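Yersinopine synthase (Yersinia pestis, PDB 6C4M) catalyses the NADPH-dependent reductive condensation of pyruvate with an amino acid intermediate, the last step in making the metallophore yersinopine. Local coordinates at residues P262-D267 against Q281-T286; A272-E277 against W397-V402; A298-L303 against Y355-R360; H408-L413 against Q428-R433. All blocks are in the same frame, centred on the assembly; numbering follows the deposited sequence.

Interaction 1 of 4, residues P262-D267 against Q281-T286; sequences PLALAD and QYLYKT
Leu263 overlaps both Leu283 and the ring of Tyr284, each with a different part of its side chain. Its CD2 methyl meets the tyrosine ring obliquely, 3.5 Å from both Tyr284 CD1 and Tyr284 CE1, and the two side chains cross at about a right angle. Nearer the backbone, Leu263 CB packs 3.7 Å from Leu283 CD1. With CG nearly opposite the backbone N (chi1 -173°), Leu283 turns this methyl against the last turn of helix 255-264, where it also lies 4.3 Å from Ala264 CB. Segment 281-286 contains a type I beta turn, Tyr282 to Lys285, closed by a bond of 3.3 Å from Lys285 N to Tyr282 O. The turn presents Leu283 and Tyr284, its two central residues, to the helix end. Leu283 O has the Leu263 side chain against it, 3.5 Å from Leu263 CG, and is buried without a polar partner. The Tyr284 ring carries Leu283 CG over one face, 4.2 Å above the plane and toward the rim, and meets Phe381 edge-to-face. The side chain of Tyr284 is about 4 Å from that of His260, the inferred proton donor/acceptor of the active site, and about 9 Å from the bound NADP.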
loop_
_atom_site.group_PDB
_atom_site.type_symbol
_atom_site.label_atom_id
_atom_site.label_comp_id
_atom_site.label_asym_id
_atom_site.label_seq_id
_atom_site.Cartn_x
_atom_site.Cartn_y
_atom_site.Cartn_z
ATOM N N PRO A 262 4.342 -7.276 16.207
ATOM C CA PRO A 262 4.842 -6.088 15.477
ATOM C C PRO A 262 3.764 -5.060 15.192
ATOM O O PRO A 262 4.019 -3.844 15.283
ATOM C CB PRO A 262 5.406 -6.684 14.185
ATOM C CG PRO A 262 5.733 -8.084 14.539
ATOM C CD PRO A 262 4.661 -8.513 15.494
ATOM N N LEU A 263 2.562 -5.518 14.847
ATOM C CA LEU A 263 1.453 -4.618 14.545
ATOM C C LEU A 263 0.845 -4.042 15.816
ATOM O O LEU A 263 0.619 -2.835 15.912
ATOM C CB LEU A 263 0.377 -5.372 13.749
ATOM C CG LEU A 263 0.435 -5.333 12.223
ATOM C CD1 LEU A 263 1.857 -5.419 11.719
ATOM C CD2 LEU A 263 -0.434 -6.447 11.658
ATOM N N ALA A 264 0.574 -4.897 16.794
ATOM C CA ALA A 264 -0.180 -4.489 17.967
ATOM C C ALA A 264 0.675 -3.685 18.934
ATOM O O ALA A 264 0.140 -2.928 19.747
ATOM C CB ALA A 264 -0.757 -5.724 18.687
ATOM N N LEU A 265 1.988 -3.894 18.912
ATOM C CA LEU A 265 2.899 -3.253 19.845
ATOM C C LEU A 265 3.703 -2.131 19.187
ATOM O O LEU A 265 4.636 -1.604 19.795
ATOM C CB LEU A 265 3.837 -4.305 20.455
ATOM C CG LEU A 265 3.191 -5.515 21.151
ATOM C CD1 LEU A 265 4.279 -6.345 21.823
ATOM C CD2 LEU A 265 2.135 -5.093 22.190
ATOM N N ALA A 266 3.368 -1.767 17.962
ATOM C CA ALA A 266 3.921 -0.553 17.375
ATOM C C ALA A 266 3.574 0.670 18.225
ATOM O O ALA A 266 2.509 0.745 18.848
ATOM C CB ALA A 266 3.381 -0.376 15.968
ATOM N N ASP A 267 4.487 1.641 18.251
ATOM C CA ASP A 267 4.237 2.861 19.021
ATOM C C ASP A 267 2.837 3.419 18.748
ATOM O O ASP A 267 2.085 3.724 19.679
ATOM C CB ASP A 267 5.294 3.916 18.696
ATOM C CG ASP A 267 6.657 3.628 19.317
ATOM O OD1 ASP A 267 6.795 3.609 20.564
ATOM O OD2 ASP A 267 7.603 3.413 18.540
ATOM N N GLN A 281 -7.627 3.473 15.371
ATOM C CA GLN A 281 -6.650 2.883 14.465
ATOM C C GLN A 281 -7.143 1.521 13.962
ATOM O O GLN A 281 -7.991 0.869 14.583
ATOM C CB GLN A 281 -5.303 2.681 15.173
ATOM C CG GLN A 281 -4.518 3.926 15.490
ATOM C CD GLN A 281 -3.763 4.420 14.297
ATOM O OE1 GLN A 281 -2.703 3.892 13.942
ATOM N NE2 GLN A 281 -4.318 5.413 13.642
ATOM N N TYR A 282 -6.562 1.081 12.841
ATOM C CA TYR A 282 -6.860 -0.216 12.232
ATOM C C TYR A 282 -5.592 -1.049 12.145
ATOM O O TYR A 282 -4.567 -0.582 11.639
ATOM C CB TYR A 282 -7.480 -0.022 10.846
ATOM C CG TYR A 282 -8.879 0.527 10.952
ATOM C CD1 TYR A 282 -9.103 1.891 11.106
ATOM C CD2 TYR A 282 -9.969 -0.325 10.958
ATOM C CE1 TYR A 282 -10.378 2.389 11.226
ATOM C CE2 TYR A 282 -11.244 0.161 11.083
ATOM C CZ TYR A 282 -11.445 1.516 11.214
ATOM O OH TYR A 282 -12.724 1.997 11.339
ATOM N N LEU A 283 -5.678 -2.295 12.602
ATOM C CA LEU A 283 -4.478 -3.075 12.876
ATOM C C LEU A 283 -3.637 -3.328 11.633
ATOM O O LEU A 283 -2.408 -3.425 11.741
ATOM C CB LEU A 283 -4.863 -4.400 13.520
ATOM C CG LEU A 283 -3.708 -5.257 14.031
ATOM C CD1 LEU A 283 -2.947 -4.573 15.155
ATOM C CD2 LEU A 283 -4.249 -6.622 14.477
ATOM N N TYR A 284 -4.258 -3.454 10.459
ATOM C CA TYR A 284 -3.531 -3.859 9.260
ATOM C C TYR A 284 -3.327 -2.708 8.268
ATOM O O TYR A 284 -2.676 -2.901 7.238
ATOM C CB TYR A 284 -4.239 -5.078 8.594
ATOM C CG TYR A 284 -4.187 -6.364 9.448
ATOM C CD1 TYR A 284 -3.068 -7.189 9.428
ATOM C CD2 TYR A 284 -5.246 -6.729 10.294
ATOM C CE1 TYR A 284 -2.997 -8.329 10.219
ATOM C CE2 TYR A 284 -5.186 -7.865 11.076
ATOM C CZ TYR A 284 -4.061 -8.663 11.043
ATOM O OH TYR A 284 -3.988 -9.798 11.832
ATOM N N LYS A 285 -3.804 -1.501 8.568
ATOM C CA LYS A 285 -3.663 -0.385 7.634
ATOM C C LYS A 285 -2.301 0.290 7.776
ATOM O O LYS A 285 -1.645 0.199 8.817
ATOM C CB LYS A 285 -4.761 0.648 7.852
ATOM C CG LYS A 285 -6.154 0.129 7.562
ATOM C CD LYS A 285 -7.118 1.292 7.496
ATOM C CE LYS A 285 -8.510 0.833 7.169
ATOM N NZ LYS A 285 -9.504 1.871 7.549
ATOM N N THR A 286 -1.896 0.994 6.714
ATOM C CA THR A 286 -0.654 1.759 6.703
ATOM C C THR A 286 -0.811 3.076 7.467
ATOM O O THR A 286 -1.910 3.612 7.637
ATOM C CB THR A 286 -0.183 2.097 5.281
ATOM O OG1 THR A 286 -1.037 3.100 4.731
ATOM C CG2 THR A 286 -0.180 0.917 4.360
#

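Interaction 2 of 4, residues A272-E277 against W397-V402; sequences ALFYPE and WHLPRV
Backbone hydrogen bonding to Val389 anchors Leu273 at the end of helix 267-274, while its side chain reaches across to Leu399 and Pro400. Between the two segments themselves the contact is wholly apolar. With its CG swung away from the backbone N (chi1 160°), Leu273 sends one methyl to each partner. Leu273 CD1 presses on the proline ring, 3.5 Å from Pro400 CD, tighter than ordinary van der Waals contact, and 3.8 Å from Pro400 CG. Leu273 CD2 meets Leu399 CD2 at 4.0 Å, the two leucines crossing at about a right angle. The same Leu399 methyl meets the Phe274 ring obliquely, 3.7 Å from Phe274 CE1. Leu273 CD2 sits over one face of that ring, 3.8 Å above the plane and toward its rim, so Leu399 CD2 lies against both Leu273 CD2 and the Phe274 ring. Pro400 occupies the N-cap position of helix 401-419; the next residue, Arg401, turns to the cofactor, its NH2 in a salt bridge with O2A of the NADP. The contact thus sets the end of helix 267-274 against the linker between strand 397-398 and helix 401-419, with Phe434, Ala437 and Phe441 of helix 425-445 packing beside it.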
loop_
_atom_site.group_PDB
_atom_site.type_symbol
_atom_site.label_atom_id
_atom_site.label_comp_id
_atom_site.label_asym_id
_atom_site.label_seq_id
_atom_site.Cartn_x
_atom_site.Cartn_y
_atom_site.Cartn_z
ATOM N N ALA A 272 -2.944 4.265 20.506
ATOM C CA ALA A 272 -4.387 4.101 20.336
ATOM C C ALA A 272 -4.966 3.235 21.444
ATOM O O ALA A 272 -6.078 3.469 21.928
ATOM C CB ALA A 272 -4.682 3.471 18.972
ATOM N N LEU A 273 -4.213 2.233 21.848
ATOM C CA LEU A 273 -4.685 1.296 22.857
ATOM C C LEU A 273 -4.846 1.988 24.203
ATOM O O LEU A 273 -5.849 1.793 24.902
ATOM C CB LEU A 273 -3.693 0.147 22.956
ATOM C CG LEU A 273 -3.717 -0.690 24.225
ATOM C CD1 LEU A 273 -5.024 -1.479 24.247
ATOM C CD2 LEU A 273 -2.517 -1.601 24.231
ATOM N N PHE A 274 -3.864 2.798 24.579
ATOM C CA PHE A 274 -3.810 3.356 25.924
ATOM C C PHE A 274 -4.405 4.756 26.046
ATOM O O PHE A 274 -4.523 5.252 27.178
ATOM C CB PHE A 274 -2.366 3.382 26.420
ATOM C CG PHE A 274 -1.835 2.040 26.831
ATOM C CD1 PHE A 274 -2.423 1.317 27.883
ATOM C CD2 PHE A 274 -0.741 1.502 26.193
ATOM C CE1 PHE A 274 -1.920 0.065 28.271
ATOM C CE2 PHE A 274 -0.234 0.269 26.562
ATOM C CZ PHE A 274 -0.824 -0.460 27.623
ATOM N N TYR A 275 -4.759 5.408 24.928
ATOM C CA TYR A 275 -5.450 6.702 24.908
ATOM C C TYR A 275 -6.794 6.482 24.224
ATOM O O TYR A 275 -6.973 6.825 23.045
ATOM C CB TYR A 275 -4.626 7.759 24.175
ATOM C CG TYR A 275 -3.412 8.205 24.939
ATOM C CD1 TYR A 275 -2.215 7.517 24.831
ATOM C CD2 TYR A 275 -3.471 9.313 25.808
ATOM C CE1 TYR A 275 -1.082 7.934 25.547
ATOM C CE2 TYR A 275 -2.360 9.707 26.537
ATOM C CZ TYR A 275 -1.170 9.030 26.390
ATOM O OH TYR A 275 -0.059 9.412 27.093
ATOM N N PRO A 276 -7.768 5.913 24.934
ATOM C CA PRO A 276 -8.981 5.419 24.266
ATOM C C PRO A 276 -9.778 6.477 23.565
ATOM O O PRO A 276 -10.716 6.128 22.839
ATOM C CB PRO A 276 -9.791 4.814 25.415
ATOM C CG PRO A 276 -9.308 5.499 26.620
ATOM C CD PRO A 276 -7.840 5.743 26.385
ATOM N N GLU A 277 -9.460 7.750 23.763
ATOM C CA GLU A 277 -10.247 8.817 23.174
ATOM C C GLU A 277 -9.787 9.198 21.776
ATOM O O GLU A 277 -10.520 9.903 21.078
ATOM C CB GLU A 277 -10.215 10.050 24.090
ATOM C CG GLU A 277 -11.586 10.626 24.368
ATOM C CD GLU A 277 -12.586 9.573 24.814
ATOM O OE1 GLU A 277 -12.303 8.855 25.799
ATOM O OE2 GLU A 277 -13.645 9.441 24.159
ATOM N N TRP A 397 -9.704 -1.169 35.001
ATOM C CA TRP A 397 -9.210 -1.106 33.631
ATOM C C TRP A 397 -8.613 -2.435 33.189
ATOM O O TRP A 397 -7.885 -3.090 33.946
ATOM C CB TRP A 397 -8.158 -0.010 33.500
ATOM C CG TRP A 397 -8.724 1.354 33.579
ATOM C CD1 TRP A 397 -8.733 2.180 34.667
ATOM C CD2 TRP A 397 -9.368 2.071 32.518
ATOM N NE1 TRP A 397 -9.344 3.361 34.344
ATOM C CE2 TRP A 397 -9.747 3.322 33.034
ATOM C CE3 TRP A 397 -9.660 1.771 31.177
ATOM C CZ2 TRP A 397 -10.404 4.286 32.260
ATOM C CZ3 TRP A 397 -10.318 2.715 30.419
ATOM C CH2 TRP A 397 -10.674 3.972 30.963
ATOM N N HIS A 398 -8.926 -2.818 31.947
ATOM C CA HIS A 398 -8.410 -4.020 31.297
ATOM C C HIS A 398 -7.712 -3.671 29.988
ATOM O O HIS A 398 -8.020 -2.668 29.341
ATOM C CB HIS A 398 -9.522 -5.016 30.926
ATOM C CG HIS A 398 -10.124 -5.749 32.080
ATOM N ND1 HIS A 398 -9.980 -7.110 32.248
ATOM C CD2 HIS A 398 -10.909 -5.320 33.095
ATOM C CE1 HIS A 398 -10.628 -7.483 33.336
ATOM N NE2 HIS A 398 -11.204 -6.418 33.867
ATOM N N LEU A 399 -6.813 -4.551 29.578
ATOM C CA LEU A 399 -6.352 -4.632 28.200
ATOM C C LEU A 399 -7.255 -5.546 27.389
ATOM O O LEU A 399 -7.695 -6.584 27.897
ATOM C CB LEU A 399 -4.939 -5.180 28.158
ATOM C CG LEU A 399 -3.920 -4.215 28.756
ATOM C CD1 LEU A 399 -2.712 -4.988 29.221
ATOM C CD2 LEU A 399 -3.529 -3.188 27.714
ATOM N N PRO A 400 -7.516 -5.230 26.116
ATOM C CA PRO A 400 -8.230 -6.183 25.252
ATOM C C PRO A 400 -7.342 -7.365 24.902
ATOM O O PRO A 400 -6.126 -7.355 25.112
ATOM C CB PRO A 400 -8.584 -5.363 24.020
ATOM C CG PRO A 400 -7.559 -4.275 23.980
ATOM C CD PRO A 400 -7.119 -4.009 25.384
ATOM N N ARG A 401 -7.970 -8.420 24.362
ATOM C CA ARG A 401 -7.233 -9.661 24.172
ATOM C C ARG A 401 -6.083 -9.479 23.193
ATOM O O ARG A 401 -5.059 -10.165 23.292
ATOM C CB ARG A 401 -8.173 -10.770 23.703
ATOM C CG ARG A 401 -8.831 -10.482 22.360
ATOM C CD ARG A 401 -9.076 -11.758 21.554
ATOM N NE ARG A 401 -10.461 -12.199 21.662
ATOM C CZ ARG A 401 -11.427 -11.861 20.810
ATOM N NH1 ARG A 401 -11.169 -11.070 19.769
ATOM N NH2 ARG A 401 -12.660 -12.327 21.003
ATOM N N VAL A 402 -6.225 -8.578 22.232
ATOM C CA VAL A 402 -5.081 -8.056 21.497
ATOM C C VAL A 402 -4.712 -6.717 22.137
ATOM O O VAL A 402 -5.520 -5.773 22.081
ATOM C CB VAL A 402 -5.384 -7.919 19.990
ATOM C CG1 VAL A 402 -4.207 -7.303 19.285
ATOM C CG2 VAL A 402 -5.698 -9.320 19.401
#

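Interaction 3 of 4, residues A298-L303 against Y355-R360; sequences ADLAGL and YALFVR
Helix 350-364, which lines the dimer interface, sets Leu357 against Leu300 and Ala301 of helix 294-313. Leu357 works as a two-pronged tip. Its CD1 lies 4.1 Å from Ala301 CB and 4.2 Å from Leu300 CG, while its CD2 meets Leu300 CD2 at 4.2 Å. The two leucines cross at a slant and arrive by different routes: Leu300 places CG opposite its backbone N (chi1 176°), Leu357 places it opposite its carbonyl carbon (chi1 -73°). All distances are comfortable, and the backbones stay apart, with 8.0 Å between the CA atoms of Ala301 and Leu357. Both helices belong to the helical region that follows the NADP-binding sheet, and each has a second neighbour. Beyond the pair, Tyr355 and Val359 of helix 350-364 pack on the second subunit, where Tyr355 meets Tyr355 of that chain. Leu300 also rests on Pro262 of helix 255-264, its side chain being about 9 Å from that of His260.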
loop_
_atom_site.group_PDB
_atom_site.type_symbol
_atom_site.label_atom_id
_atom_site.label_comp_id
_atom_site.label_asym_id
_atom_site.label_seq_id
_atom_site.Cartn_x
_atom_site.Cartn_y
_atom_site.Cartn_z
ATOM N N ALA A 298 10.069 -4.029 9.642
ATOM C CA ALA A 298 11.382 -4.443 10.132
ATOM C C ALA A 298 11.251 -5.231 11.426
ATOM O O ALA A 298 11.992 -6.207 11.645
ATOM C CB ALA A 298 12.284 -3.201 10.310
ATOM N N ASP A 299 10.285 -4.867 12.285
ATOM C CA ASP A 299 10.072 -5.667 13.503
ATOM C C ASP A 299 9.467 -7.036 13.179
ATOM O O ASP A 299 9.751 -8.019 13.868
ATOM C CB ASP A 299 9.155 -4.956 14.507
ATOM C CG ASP A 299 9.820 -3.780 15.222
ATOM O OD1 ASP A 299 11.066 -3.681 15.231
ATOM O OD2 ASP A 299 9.077 -2.990 15.840
ATOM N N LEU A 300 8.602 -7.108 12.164
ATOM C CA LEU A 300 8.032 -8.382 11.773
ATOM C C LEU A 300 9.128 -9.325 11.297
ATOM O O LEU A 300 9.204 -10.488 11.717
ATOM C CB LEU A 300 6.975 -8.160 10.694
ATOM C CG LEU A 300 6.299 -9.385 10.059
ATOM C CD1 LEU A 300 5.676 -10.217 11.093
ATOM C CD2 LEU A 300 5.249 -8.941 9.058
ATOM N N ALA A 301 10.001 -8.832 10.428
ATOM C CA ALA A 301 11.101 -9.654 9.949
ATOM C C ALA A 301 12.069 -10.005 11.076
ATOM O O ALA A 301 12.559 -11.132 11.140
ATOM C CB ALA A 301 11.821 -8.921 8.824
ATOM N N GLY A 302 12.400 -9.038 11.939
ATOM C CA GLY A 302 13.342 -9.304 13.021
ATOM C C GLY A 302 12.816 -10.298 14.045
ATOM O O GLY A 302 13.571 -11.126 14.579
ATOM N N LEU A 303 11.523 -10.216 14.368
ATOM C CA LEU A 303 10.947 -11.192 15.297
ATOM C C LEU A 303 10.957 -12.612 14.718
ATOM O O LEU A 303 11.229 -13.590 15.438
ATOM C CB LEU A 303 9.524 -10.754 15.676
ATOM C CG LEU A 303 8.741 -11.652 16.644
ATOM C CD1 LEU A 303 9.455 -11.745 17.967
ATOM C CD2 LEU A 303 7.320 -11.154 16.827
ATOM N N TYR A 355 11.004 -5.531 2.200
ATOM C CA TYR A 355 10.258 -5.050 1.039
ATOM C C TYR A 355 9.155 -6.044 0.691
ATOM O O TYR A 355 7.982 -5.667 0.557
ATOM C CB TYR A 355 11.224 -4.816 -0.139
ATOM C CG TYR A 355 10.651 -4.207 -1.426
ATOM C CD1 TYR A 355 9.416 -3.580 -1.450
ATOM C CD2 TYR A 355 11.373 -4.263 -2.608
ATOM C CE1 TYR A 355 8.920 -3.045 -2.603
ATOM C CE2 TYR A 355 10.875 -3.734 -3.787
ATOM C CZ TYR A 355 9.649 -3.122 -3.778
ATOM O OH TYR A 355 9.158 -2.550 -4.928
ATOM N N ALA A 356 9.503 -7.340 0.639
ATOM C CA ALA A 356 8.508 -8.352 0.292
ATOM C C ALA A 356 7.346 -8.348 1.274
ATOM O O ALA A 356 6.182 -8.419 0.858
ATOM C CB ALA A 356 9.149 -9.734 0.219
ATOM N N LEU A 357 7.635 -8.212 2.581
ATOM C CA LEU A 357 6.567 -8.203 3.569
ATOM C C LEU A 357 5.722 -6.946 3.494
ATOM O O LEU A 357 4.493 -7.023 3.670
ATOM C CB LEU A 357 7.151 -8.381 4.970
ATOM C CG LEU A 357 7.656 -9.792 5.290
ATOM C CD1 LEU A 357 8.563 -9.763 6.546
ATOM C CD2 LEU A 357 6.453 -10.735 5.495
ATOM N N PHE A 358 6.358 -5.765 3.264
ATOM C CA PHE A 358 5.578 -4.547 3.083
ATOM C C PHE A 358 4.664 -4.684 1.882
ATOM O O PHE A 358 3.484 -4.317 1.940
ATOM C CB PHE A 358 6.486 -3.301 2.951
ATOM C CG PHE A 358 5.702 -2.026 2.874
ATOM C CD1 PHE A 358 5.178 -1.600 1.673
ATOM C CD2 PHE A 358 5.428 -1.295 4.014
ATOM C CE1 PHE A 358 4.417 -0.444 1.600
ATOM C CE2 PHE A 358 4.689 -0.139 3.943
ATOM C CZ PHE A 358 4.178 0.280 2.721
ATOM N N VAL A 359 5.168 -5.267 0.797
ATOM C CA VAL A 359 4.321 -5.443 -0.379
ATOM C C VAL A 359 3.173 -6.381 -0.039
ATOM O O VAL A 359 2.002 -6.108 -0.355
ATOM C CB VAL A 359 5.147 -5.939 -1.588
ATOM C CG1 VAL A 359 4.237 -6.260 -2.755
ATOM C CG2 VAL A 359 6.129 -4.876 -2.048
ATOM N N ARG A 360 3.485 -7.481 0.643
ATOM C CA ARG A 360 2.435 -8.409 1.039
ATOM C C ARG A 360 1.313 -7.714 1.810
ATOM O O ARG A 360 0.140 -7.836 1.445
ATOM C CB ARG A 360 3.036 -9.538 1.864
ATOM C CG ARG A 360 2.107 -10.696 1.953
ATOM C CD ARG A 360 1.730 -10.946 3.347
ATOM N NE ARG A 360 0.735 -11.996 3.398
ATOM C CZ ARG A 360 -0.054 -12.220 4.423
ATOM N NH1 ARG A 360 0.063 -11.475 5.533
ATOM N NH2 ARG A 360 -0.948 -13.202 4.328
#

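Interaction 4 of 4, residues H408-L413 against Q428-R433; sequences HKLRTL and QRLLQR
Leu431 is the tight part of this contact, its CD1 methyl driven onto the backbone of helix 401-419: it lies 3.6 Å from Arg411 CA and 3.8 Å from Arg411 N. It also reaches Arg411 CB and Leu410 CG, each at 4.0 Å. Leu431 gets there with CG opposite its carbonyl carbon (chi1 -75°), which brings the methyl onto helix 401-419. The leucine pairing alongside is looser: Leu410 CD2 and Leu430 CD1 are 4.5 Å apart. The short helix segments run with axes 10.6 Å apart at closest and 127° between their directions, and helix 425-445 turns Gln428 and Gln432 to the solvent. Arg411 spans the two regimes. Its stem takes part in the packing, then the chain bends at chi3 (-52°) and the guanidinium group bonds Gln435 OE1 through NH2 and salt-bridges Asp457 OD2 through NH1. Adhesion between the segments is therefore hydrophobic, and the apolar stem can pack while the guanidinium group has its partners in Gln435 and Asp457.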
loop_
_atom_site.group_PDB
_atom_site.type_symbol
_atom_site.label_atom_id
_atom_site.label_comp_id
_atom_site.label_asym_id
_atom_site.label_seq_id
_atom_site.Cartn_x
_atom_site.Cartn_y
_atom_site.Cartn_z
ATOM N N HIS A 408 1.609 -11.983 26.741
ATOM C CA HIS A 408 1.866 -13.179 27.543
ATOM C C HIS A 408 2.618 -14.237 26.733
ATOM O O HIS A 408 3.643 -14.770 27.175
ATOM C CB HIS A 408 0.546 -13.748 28.054
ATOM C CG HIS A 408 -0.128 -12.906 29.085
ATOM N ND1 HIS A 408 -1.477 -13.005 29.334
ATOM C CD2 HIS A 408 0.346 -11.960 29.932
ATOM C CE1 HIS A 408 -1.811 -12.162 30.291
ATOM N NE2 HIS A 408 -0.725 -11.500 30.661
ATOM N N LYS A 409 2.156 -14.518 25.517
ATOM C CA LYS A 409 2.798 -15.584 24.750
ATOM C C LYS A 409 4.249 -15.254 24.444
ATOM O O LYS A 409 5.127 -16.126 24.521
ATOM C CB LYS A 409 2.034 -15.836 23.465
ATOM C CG LYS A 409 0.676 -16.532 23.658
ATOM C CD LYS A 409 -0.085 -16.483 22.328
ATOM C CE LYS A 409 -1.537 -16.867 22.468
ATOM N NZ LYS A 409 -2.238 -16.820 21.150
ATOM N N LEU A 410 4.526 -13.988 24.106
ATOM C CA LEU A 410 5.877 -13.621 23.737
ATOM C C LEU A 410 6.759 -13.492 24.965
ATOM O O LEU A 410 7.933 -13.881 24.923
ATOM C CB LEU A 410 5.849 -12.315 22.913
ATOM C CG LEU A 410 7.193 -11.744 22.493
ATOM C CD1 LEU A 410 7.908 -12.773 21.647
ATOM C CD2 LEU A 410 6.959 -10.459 21.706
ATOM N N ARG A 411 6.226 -12.974 26.078
ATOM C CA ARG A 411 7.041 -12.902 27.287
ATOM C C ARG A 411 7.479 -14.285 27.743
ATOM O O ARG A 411 8.638 -14.483 28.135
ATOM C CB ARG A 411 6.288 -12.207 28.415
ATOM C CG ARG A 411 7.083 -12.176 29.747
ATOM C CD ARG A 411 6.424 -11.283 30.785
ATOM N NE ARG A 411 6.168 -9.955 30.218
ATOM C CZ ARG A 411 5.758 -8.907 30.910
ATOM N NH1 ARG A 411 5.587 -9.027 32.223
ATOM N NH2 ARG A 411 5.548 -7.737 30.288
ATOM N N THR A 412 6.565 -15.259 27.719
ATOM C CA THR A 412 6.950 -16.615 28.103
ATOM C C THR A 412 8.134 -17.086 27.267
ATOM O O THR A 412 9.122 -17.598 27.806
ATOM C CB THR A 412 5.757 -17.576 27.970
ATOM O OG1 THR A 412 4.739 -17.233 28.935
ATOM C CG2 THR A 412 6.203 -19.030 28.229
ATOM N N LEU A 413 8.072 -16.878 25.942
ATOM C CA LEU A 413 9.161 -17.319 25.070
ATOM C C LEU A 413 10.436 -16.516 25.274
ATOM O O LEU A 413 11.539 -17.077 25.194
ATOM C CB LEU A 413 8.707 -17.255 23.622
ATOM C CG LEU A 413 7.566 -18.200 23.281
ATOM C CD1 LEU A 413 6.908 -17.908 21.936
ATOM C CD2 LEU A 413 8.109 -19.581 23.267
ATOM N N GLN A 428 12.641 -8.401 22.529
ATOM C CA GLN A 428 12.961 -7.609 23.707
ATOM C C GLN A 428 12.548 -6.149 23.510
ATOM O O GLN A 428 11.941 -5.540 24.401
ATOM C CB GLN A 428 14.453 -7.751 23.984
ATOM C CG GLN A 428 15.012 -7.029 25.165
ATOM C CD GLN A 428 16.483 -7.367 25.336
ATOM O OE1 GLN A 428 16.896 -8.515 25.125
ATOM N NE2 GLN A 428 17.286 -6.371 25.686
ATOM N N ARG A 429 12.810 -5.597 22.321
ATOM C CA ARG A 429 12.434 -4.219 22.043
ATOM C C ARG A 429 10.926 -4.053 22.091
ATOM O O ARG A 429 10.417 -3.104 22.713
ATOM C CB ARG A 429 13.022 -3.784 20.687
ATOM C CG ARG A 429 12.299 -2.616 19.994
ATOM C CD ARG A 429 13.090 -2.001 18.755
ATOM N NE ARG A 429 12.985 -2.810 17.534
ATOM C CZ ARG A 429 13.873 -3.729 17.130
ATOM N NH1 ARG A 429 14.980 -3.976 17.831
ATOM N NH2 ARG A 429 13.659 -4.407 16.004
ATOM N N LEU A 430 10.201 -5.011 21.504
ATOM C CA LEU A 430 8.740 -4.970 21.492
ATOM C C LEU A 430 8.162 -5.024 22.901
ATOM O O LEU A 430 7.193 -4.323 23.210
ATOM C CB LEU A 430 8.193 -6.130 20.671
ATOM C CG LEU A 430 8.419 -6.178 19.173
ATOM C CD1 LEU A 430 7.958 -7.485 18.528
ATOM C CD2 LEU A 430 7.687 -5.001 18.541
ATOM N N LEU A 431 8.692 -5.891 23.760
ATOM C CA LEU A 431 8.129 -5.967 25.102
ATOM C C LEU A 431 8.557 -4.793 25.979
ATOM O O LEU A 431 7.772 -4.340 26.815
ATOM C CB LEU A 431 8.512 -7.299 25.748
ATOM C CG LEU A 431 7.724 -8.502 25.211
ATOM C CD1 LEU A 431 8.222 -9.807 25.822
ATOM C CD2 LEU A 431 6.209 -8.374 25.444
ATOM N N GLN A 432 9.784 -4.293 25.801
ATOM C CA GLN A 432 10.196 -3.080 26.496
ATOM C C GLN A 432 9.266 -1.932 26.165
ATOM O O GLN A 432 8.880 -1.157 27.045
ATOM C CB GLN A 432 11.626 -2.729 26.115
ATOM C CG GLN A 432 12.659 -3.643 26.693
ATOM C CD GLN A 432 14.046 -3.241 26.258
ATOM O OE1 GLN A 432 14.202 -2.485 25.296
ATOM N NE2 GLN A 432 15.061 -3.715 26.975
ATOM N N ARG A 433 8.907 -1.799 24.893
ATOM C CA ARG A 433 8.054 -0.697 24.470
ATOM C C ARG A 433 6.669 -0.840 25.081
ATOM O O ARG A 433 6.112 0.123 25.618
ATOM C CB ARG A 433 7.989 -0.670 22.939
ATOM C CG ARG A 433 7.235 0.489 22.332
ATOM C CD ARG A 433 6.942 0.266 20.837
ATOM N NE ARG A 433 8.138 0.190 19.985
ATOM C CZ ARG A 433 8.229 -0.578 18.902
ATOM N NH1 ARG A 433 7.196 -1.315 18.545
ATOM N NH2 ARG A 433 9.341 -0.602 18.159
#

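How the interactions relate
From the N terminus, interaction 1 comes first, closing a 13-residue loop that holds most of helix 267-274. Interaction 2 starts inside that loop and ends at 397-402, so the two cross; they also touch, Ala264 against Val402 and Gln281 against Ala272. The loop closed by interaction 2 encloses interaction 3, which joins helices 294-313 and 350-364. Interaction 4 follows in series, closing the short connection between helices 401-419 and 425-445. Arg433 of 428-433 bonds Leu265 O of interaction 1, and Arg429 forms a salt bridge with Asp299 of interaction 3. They tie helix 255-264, which carries His260, to helix 350-364 at the dimer interface by way of helix 294-313, and to helices 401-419 and 425-445.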